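A rubisco-like protein (Burkholderia fungorum, PDB 3NWR) is of unestablished function, but probably uses a RuBisCO-type barrel with a carboxylated lysine to act on an enolisable substrate rather than to fix carbon dioxide. Local coordinates at residues T23-A28 / L121-G126; R29-M34 / A92-S97. All coordinates share one frame; numbering follows the deposited sequence.

Contact 1: residues T23-A28 / L121-G126; sequences TPLDPA and LGEVTG. With SO4 (sulfate ion), chain D.
Thr23 and Glu123 make the one polar bond between residues 23-28 and 121-126: Thr23 OG1 donates to Glu123 O at 2.6 Å. The C=O...OG1 angle is 156° and the donor is tilted 23° from the carbonyl plane, so the hydroxyl comes at the oxygen nearly head-on. Its position follows from a chi1 of 178°, which sets OG1 anti to the backbone N and beside its own carbonyl carbon. There the same oxygen also accepts Leu25 N at 3.0 Å, closing an ST turn that carries the chain out of strand 14-23.

The turn presents Leu25 to the same residue by its apolar part. Leu25 CD1 lies 3.9 Å from Glu123 CG and 4.1 Å from Glu123 CB, the two chains crossing obliquely. Glu123 bends at chi2, and its carboxylate leads away from Leu25, to a long, weak ion pair with Arg29. Pro24 CD lies 3.9 Å from Glu123 O, the same oxygen that takes the hydroxyl. Thr125 OG1 flanks Thr23 but bonds to Glu22, where Thr125 and Gly126 together form a classic beta bulge.

Asp26, the N-cap of helix 27-37, uses its side chain on Arg29 N and its own N on sulfate O3 at 2.9 Å; the ion probably comes from the crystallisation liquor. With one bond given and one accepted, the buried Thr23 hydroxyl is fixed in rotation: its proton is committed to Glu123 O, coupling the strand-to-helix turn to the loop that enters strand 126-133.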
ATOM      1  N   THR A  23      17.932  -6.962  14.578  1.00 15.94           N
ATOM      2  CA  THR A  23      18.176  -5.941  15.589  1.00 16.14           C
ATOM      3  C   THR A  23      19.522  -6.205  16.254  1.00 17.45           C
ATOM      4  O   THR A  23      19.910  -7.360  16.421  1.00 18.65           O
ATOM      5  CB  THR A  23      17.065  -5.945  16.672  1.00 17.06           C
ATOM      6  OG1 THR A  23      17.355  -4.965  17.677  1.00 16.95           O
ATOM      7  CG2 THR A  23      16.934  -7.334  17.324  1.00 19.85           C
ATOM      8  N   PRO A  24      20.247  -5.136  16.616  1.00 16.81           N
ATOM      9  CA  PRO A  24      21.483  -5.356  17.370  1.00 20.14           C
ATOM     10  C   PRO A  24      21.160  -5.556  18.846  1.00 22.42           C
ATOM     11  O   PRO A  24      22.049  -5.901  19.633  1.00 23.50           O
ATOM     12  CB  PRO A  24      22.238  -4.049  17.169  1.00 20.94           C
ATOM     13  CG  PRO A  24      21.164  -3.017  17.061  1.00 20.29           C
ATOM     14  CD  PRO A  24      20.003  -3.704  16.357  1.00 18.13           C
ATOM     15  N   LEU A  25      19.900  -5.333  19.215  1.00 19.46           N
ATOM     16  CA  LEU A  25      19.450  -5.503  20.589  1.00 18.61           C
ATOM     17  C   LEU A  25      19.004  -6.946  20.822  1.00 17.52           C
ATOM     18  O   LEU A  25      19.174  -7.807  19.956  1.00 18.95           O
ATOM     19  CB  LEU A  25      18.317  -4.514  20.909  1.00 21.09           C
ATOM     20  CG  LEU A  25      18.567  -3.059  20.492  1.00 20.26           C
ATOM     21  CD1 LEU A  25      17.372  -2.180  20.834  1.00 21.62           C
ATOM     22  CD2 LEU A  25      19.845  -2.507  21.125  1.00 23.23           C
ATOM     23  N   ASP A  26      18.436  -7.214  21.993  1.00 21.20           N
ATOM     24  CA  ASP A  26      17.944  -8.550  22.315  1.00 18.78           C
ATOM     25  C   ASP A  26      16.668  -8.867  21.534  1.00 20.18           C
ATOM     26  O   ASP A  26      15.664  -8.177  21.700  1.00 19.83           O
ATOM     27  CB  ASP A  26      17.648  -8.650  23.810  1.00 22.35           C
ATOM     28  CG  ASP A  26      17.126 -10.011  24.204  1.00 28.61           C
ATOM     29  OD1 ASP A  26      17.914 -10.976  24.154  1.00 31.77           O
ATOM     30  OD2 ASP A  26      15.929 -10.114  24.558  1.00 28.65           O
ATOM     31  N   PRO A  27      16.704  -9.904  20.680  1.00 18.90           N
ATOM     32  CA  PRO A  27      15.519 -10.219  19.865  1.00 18.32           C
ATOM     33  C   PRO A  27      14.246 -10.440  20.680  1.00 18.75           C
ATOM     34  O   PRO A  27      13.183  -9.972  20.274  1.00 17.26           O
ATOM     35  CB  PRO A  27      15.923 -11.502  19.138  1.00 18.90           C
ATOM     36  CG  PRO A  27      17.422 -11.372  18.989  1.00 20.60           C
ATOM     37  CD  PRO A  27      17.880 -10.695  20.271  1.00 20.18           C
ATOM     38  N   ALA A  28      14.334 -11.137  21.808  1.00 21.00           N
ATOM     39  CA  ALA A  28      13.138 -11.395  22.600  1.00 19.78           C
ATOM     40  C   ALA A  28      12.524 -10.115  23.152  1.00 19.83           C
ATOM     41  O   ALA A  28      11.306  -9.964  23.157  1.00 20.77           O
ATOM     42  CB  ALA A  28      13.441 -12.377  23.735  1.00 25.69           C
ATOM     43  N   LEU A 121      10.026   0.797  13.791  1.00 15.19           N
ATOM     44  CA  LEU A 121      10.559   0.724  15.154  1.00 15.91           C
ATOM     45  C   LEU A 121      12.033   1.088  15.212  1.00 15.39           C
ATOM     46  O   LEU A 121      12.830   0.615  14.409  1.00 15.63           O
ATOM     47  CB  LEU A 121      10.347  -0.672  15.749  1.00 17.62           C
ATOM     48  CG  LEU A 121       8.899  -1.113  15.981  1.00 19.81           C
ATOM     49  CD1 LEU A 121       8.882  -2.539  16.476  1.00 22.63           C
ATOM     50  CD2 LEU A 121       8.203  -0.214  16.979  1.00 25.11           C
ATOM     51  N   GLY A 122      12.386   1.924  16.185  1.00 16.67           N
ATOM     52  CA  GLY A 122      13.772   2.317  16.363  1.00 16.30           C
ATOM     53  C   GLY A 122      14.654   1.146  16.745  1.00 16.06           C
ATOM     54  O   GLY A 122      15.870   1.188  16.553  1.00 16.36           O
ATOM     55  N   GLU A 123      14.036   0.089  17.269  1.00 16.90           N
ATOM     56  CA  GLU A 123      14.779  -1.091  17.710  1.00 17.15           C
ATOM     57  C   GLU A 123      15.300  -1.962  16.571  1.00 18.78           C
ATOM     58  O   GLU A 123      16.220  -2.756  16.767  1.00 19.63           O
ATOM     59  CB  GLU A 123      13.918  -1.959  18.634  1.00 18.07           C
ATOM     60  CG  GLU A 123      13.669  -1.373  20.002  1.00 19.32           C
ATOM     61  CD  GLU A 123      12.463  -0.459  20.041  1.00 21.11           C
ATOM     62  OE1 GLU A 123      11.874  -0.179  18.972  1.00 20.20           O
ATOM     63  OE2 GLU A 123      12.104  -0.007  21.151  1.00 23.73           O
ATOM     64  N   VAL A 124      14.714  -1.831  15.381  1.00 15.04           N
ATOM     65  CA  VAL A 124      14.983  -2.805  14.322  1.00 15.36           C
ATOM     66  C   VAL A 124      15.738  -2.275  13.103  1.00 15.75           C
ATOM     67  O   VAL A 124      15.580  -1.118  12.704  1.00 16.89           O
ATOM     68  CB  VAL A 124      13.684  -3.488  13.835  1.00 16.19           C
ATOM     69  CG1 VAL A 124      12.945  -4.122  15.015  1.00 16.55           C
ATOM     70  CG2 VAL A 124      12.791  -2.491  13.100  1.00 15.62           C
ATOM     71  N   THR A 125      16.551  -3.148  12.522  1.00 14.88           N
ATOM     72  CA  THR A 125      17.207  -2.872  11.251  1.00 16.57           C
ATOM     73  C   THR A 125      16.664  -3.803  10.166  1.00 16.95           C
ATOM     74  O   THR A 125      17.208  -3.887   9.066  1.00 17.16           O
ATOM     75  CB  THR A 125      18.744  -3.002  11.367  1.00 16.89           C
ATOM     76  OG1 THR A 125      19.091  -4.288  11.909  1.00 17.47           O
ATOM     77  CG2 THR A 125      19.281  -1.903  12.271  1.00 16.68           C
ATOM     78  N   GLY A 126      15.578  -4.495  10.496  1.00 15.96           N
ATOM     79  CA  GLY A 126      14.878  -5.368   9.569  1.00 16.59           C
ATOM     80  C   GLY A 126      13.590  -5.858  10.219  1.00 16.75           C
ATOM     81  O   GLY A 126      13.581  -6.210  11.400  1.00 15.31           O
TER
HETATM   82  S   SO4 D 435      18.851  -4.904  24.933  0.49 36.58           S
HETATM   83  O1  SO4 D 435      18.699  -3.459  25.077  0.74 40.88           O
HETATM   84  O2  SO4 D 435      20.077  -5.196  24.197  0.60 36.53           O
HETATM   85  O3  SO4 D 435      17.706  -5.455  24.220  0.72 31.79           O
HETATM   86  O4  SO4 D 435      18.922  -5.509  26.261  0.46 47.87           O

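Contact 2: residues R29-M34 / A92-S97; sequences RVADVM and ARITLS. With SO4 (sulfate ion), chain D.
Ala31 and Met34 of helix 27-37 pack on Ile94 and Leu96 of strand 89-99, part of the helix-on-sheet packing of the RuBisCO-like N-terminal alpha/beta domain. The axes of segments 29-34 and 92-97 pass 9.6 Å apart with their N-to-C directions 33° from parallel. Alternate strand residues, Ile94 and Leu96, point their CB atoms at the helix.

The contact between the segments is apolar. Ile94 holds CG1 between its backbone N and carbonyl carbon (chi1 68°); with chi2 extended, this carries CD1 onto Ala31 and Met34. That methyl meets Ala31 CB at 3.8 Å and Met34 SD also at 3.8 Å, while Ile94 CG2 reaches the same Ala31 CB at 4.1 Å. In Met34 the bend at chi3 turns CE back to within 4.1 Å of Ile94 CD1. Leu96 divides its branches: CD1 lies 4.2 Å from Met34 CB, and CD2 touches the backbone Ala31 O. Tyr19 and Ile21 of strand 14-23 extend this layer, next to Ile94 and Met34 respectively.

Among the polar groups, Asp32 forms a salt bridge with Arg58. Arg93, by a salt bridge, and Thr95, by a hydrogen bond, engage Asp18 on the other face of the sheet. Arg29, on the exposed side of the helix, shares the sulfate with Asp26 N: its NH1 donates to sulfate O3, which lies at the edge of the guanidinium and in its plane, at 3.2 Å with an N-H...O angle of 166°.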
ATOM      1  N   ARG A  29      13.365  -9.191  23.618  1.00 20.46           N
ATOM      2  CA  ARG A  29      12.874  -7.913  24.123  1.00 22.46           C
ATOM      3  C   ARG A  29      12.201  -7.128  23.003  1.00 22.37           C
ATOM      4  O   ARG A  29      11.126  -6.553  23.188  1.00 19.43           O
ATOM      5  CB  ARG A  29      14.009  -7.088  24.721  1.00 26.78           C
ATOM      6  CG  ARG A  29      13.532  -5.791  25.354  1.00 34.63           C
ATOM      7  CD  ARG A  29      14.625  -4.735  25.362  1.00 39.52           C
ATOM      8  NE  ARG A  29      14.087  -3.424  25.007  1.00 41.72           N
ATOM      9  CZ  ARG A  29      14.769  -2.494  24.347  1.00 43.61           C
ATOM     10  NH1 ARG A  29      16.020  -2.731  23.977  1.00 42.13           N
ATOM     11  NH2 ARG A  29      14.201  -1.328  24.059  1.00 48.58           N
ATOM     12  N   VAL A  30      12.843  -7.114  21.841  1.00 18.21           N
ATOM     13  CA  VAL A  30      12.310  -6.399  20.692  1.00 17.63           C
ATOM     14  C   VAL A  30      10.980  -7.000  20.261  1.00 18.89           C
ATOM     15  O   VAL A  30      10.044  -6.268  19.948  1.00 17.89           O
ATOM     16  CB  VAL A  30      13.331  -6.365  19.535  1.00 17.04           C
ATOM     17  CG1 VAL A  30      12.750  -5.675  18.305  1.00 18.76           C
ATOM     18  CG2 VAL A  30      14.600  -5.652  20.002  1.00 19.71           C
ATOM     19  N   ALA A  31      10.886  -8.328  20.269  1.00 17.39           N
ATOM     20  CA  ALA A  31       9.633  -8.987  19.913  1.00 17.80           C
ATOM     21  C   ALA A  31       8.512  -8.534  20.842  1.00 17.01           C
ATOM     22  O   ALA A  31       7.380  -8.320  20.409  1.00 18.50           O
ATOM     23  CB  ALA A  31       9.797 -10.510  19.958  1.00 17.76           C
ATOM     24  N   ASP A  32       8.809  -8.367  22.126  1.00 17.67           N
ATOM     25  CA  ASP A  32       7.753  -7.940  23.029  1.00 20.17           C
ATOM     26  C   ASP A  32       7.425  -6.452  22.879  1.00 19.43           C
ATOM     27  O   ASP A  32       6.284  -6.039  23.093  1.00 19.30           O
ATOM     28  CB  ASP A  32       8.056  -8.290  24.482  1.00 24.15           C
ATOM     29  CG  ASP A  32       6.837  -8.130  25.370  1.00 24.36           C
ATOM     30  OD1 ASP A  32       5.855  -8.886  25.183  1.00 24.77           O
ATOM     31  OD2 ASP A  32       6.859  -7.239  26.238  1.00 26.38           O
ATOM     32  N   VAL A  33       8.420  -5.647  22.512  1.00 16.70           N
ATOM     33  CA  VAL A  33       8.153  -4.267  22.126  1.00 16.86           C
ATOM     34  C   VAL A  33       7.146  -4.259  20.971  1.00 17.80           C
ATOM     35  O   VAL A  33       6.159  -3.526  21.005  1.00 18.08           O
ATOM     36  CB  VAL A  33       9.430  -3.527  21.706  1.00 17.45           C
ATOM     37  CG1 VAL A  33       9.077  -2.232  20.977  1.00 20.43           C
ATOM     38  CG2 VAL A  33      10.297  -3.232  22.924  1.00 19.80           C
ATOM     39  N   MET A  34       7.389  -5.095  19.964  1.00 17.58           N
ATOM     40  CA  MET A  34       6.459  -5.221  18.841  1.00 16.13           C
ATOM     41  C   MET A  34       5.060  -5.613  19.297  1.00 18.24           C
ATOM     42  O   MET A  34       4.065  -5.004  18.894  1.00 16.23           O
ATOM     43  CB  MET A  34       6.980  -6.245  17.828  1.00 17.12           C
ATOM     44  CG  MET A  34       8.314  -5.869  17.245  1.00 18.44           C
ATOM     45  SD  MET A  34       8.974  -7.181  16.195  1.00 23.59           S
ATOM     46  CE  MET A  34       7.659  -7.236  14.968  1.00 21.51           C
ATOM     47  N   ALA A  92      16.032 -13.054  13.986  1.00 16.95           N
ATOM     48  CA  ALA A  92      15.174 -14.057  14.591  1.00 16.18           C
ATOM     49  C   ALA A  92      13.844 -14.177  13.871  1.00 17.26           C
ATOM     50  O   ALA A  92      13.326 -13.189  13.342  1.00 17.25           O
ATOM     51  CB  ALA A  92      14.939 -13.743  16.060  1.00 16.71           C
ATOM     52  N   ARG A  93      13.305 -15.392  13.847  1.00 15.20           N
ATOM     53  CA  ARG A  93      11.927 -15.614  13.427  1.00 15.54           C
ATOM     54  C   ARG A  93      11.076 -15.592  14.680  1.00 19.64           C
ATOM     55  O   ARG A  93      11.410 -16.246  15.669  1.00 20.00           O
ATOM     56  CB  ARG A  93      11.757 -16.962  12.715  1.00 20.81           C
ATOM     57  CG  ARG A  93      10.361 -17.131  12.103  1.00 27.32           C
ATOM     58  CD  ARG A  93      10.150 -18.473  11.412  1.00 37.39           C
ATOM     59  NE  ARG A  93       8.772 -18.599  10.933  1.00 34.89           N
ATOM     60  CZ  ARG A  93       8.416 -18.592   9.652  1.00 35.61           C
ATOM     61  NH1 ARG A  93       9.339 -18.489   8.704  1.00 42.18           N
ATOM     62  NH2 ARG A  93       7.135 -18.704   9.316  1.00 37.86           N
ATOM     63  N   ILE A  94       9.988 -14.830  14.657  1.00 14.43           N
ATOM     64  CA  ILE A  94       9.134 -14.741  15.831  1.00 15.84           C
ATOM     65  C   ILE A  94       7.680 -14.964  15.449  1.00 18.39           C
ATOM     66  O   ILE A  94       7.296 -14.781  14.295  1.00 16.38           O
ATOM     67  CB  ILE A  94       9.277 -13.387  16.542  1.00 17.38           C
ATOM     68  CG1 ILE A  94       8.699 -12.262  15.679  1.00 18.10           C
ATOM     69  CG2 ILE A  94      10.747 -13.122  16.899  1.00 16.64           C
ATOM     70  CD1 ILE A  94       8.636 -10.934  16.388  1.00 19.33           C
ATOM     71  N   THR A  95       6.878 -15.387  16.419  1.00 16.87           N
ATOM     72  CA  THR A  95       5.443 -15.490  16.217  1.00 15.58           C
ATOM     73  C   THR A  95       4.753 -14.657  17.274  1.00 17.73           C
ATOM     74  O   THR A  95       5.043 -14.802  18.467  1.00 16.68           O
ATOM     75  CB  THR A  95       4.944 -16.945  16.339  1.00 16.80           C
ATOM     76  OG1 THR A  95       5.517 -17.743  15.298  1.00 18.34           O
ATOM     77  CG2 THR A  95       3.426 -16.995  16.231  1.00 17.76           C
ATOM     78  N   LEU A  96       3.854 -13.772  16.839  1.00 15.52           N
ATOM     79  CA  LEU A  96       3.011 -13.014  17.754  1.00 16.24           C
ATOM     80  C   LEU A  96       1.585 -13.550  17.741  1.00 16.00           C
ATOM     81  O   LEU A  96       1.086 -13.993  16.708  1.00 17.04           O
ATOM     82  CB  LEU A  96       2.993 -11.524  17.398  1.00 16.75           C
ATOM     83  CG  LEU A  96       4.340 -10.810  17.389  1.00 18.53           C
ATOM     84  CD1 LEU A  96       4.130  -9.313  17.164  1.00 17.21           C
ATOM     85  CD2 LEU A  96       5.083 -11.062  18.681  1.00 19.68           C
ATOM     86  N   SER A  97       0.939 -13.504  18.902  1.00 16.16           N
ATOM     87  CA  SER A  97      -0.466 -13.868  19.030  1.00 16.32           C
ATOM     88  C   SER A  97      -1.271 -12.621  19.370  1.00 16.13           C
ATOM     89  O   SER A  97      -0.971 -11.937  20.347  1.00 17.03           O
ATOM     90  CB  SER A  97      -0.641 -14.914  20.137  1.00 17.87           C
ATOM     91  OG  SER A  97      -2.002 -15.288  20.289  1.00 21.42           O
TER
HETATM   92  S   SO4 D 435      18.851  -4.904  24.933  0.49 36.58           S
HETATM   93  O1  SO4 D 435      18.699  -3.459  25.077  0.74 40.88           O
HETATM   94  O2  SO4 D 435      20.077  -5.196  24.197  0.60 36.53           O
HETATM   95  O3  SO4 D 435      17.706  -5.455  24.220  0.72 31.79           O
HETATM   96  O4  SO4 D 435      18.922  -5.509  26.261  0.46 47.87           O

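Both contacts use helix 27-37 within the RuBisCO-type N-terminal domain, and their centres are about 10 Å apart, with contact 2 nested inside the chain loop closed by contact 1. Contact 2 is buried and apolar, seating the helix on the antiparallel sheet. Contact 1 is partly buried, joins turns at the sheet's end, and combines a hydrogen bond with a small apolar touch. They meet directly: Leu121 CD1 packs on Met34 CG at 3.5 Å, and Val124 CG1 on Val30 CG1 at 3.6 Å. One sulfate touches both contacts near the helix start, where the helix dipole would probably favour an anion.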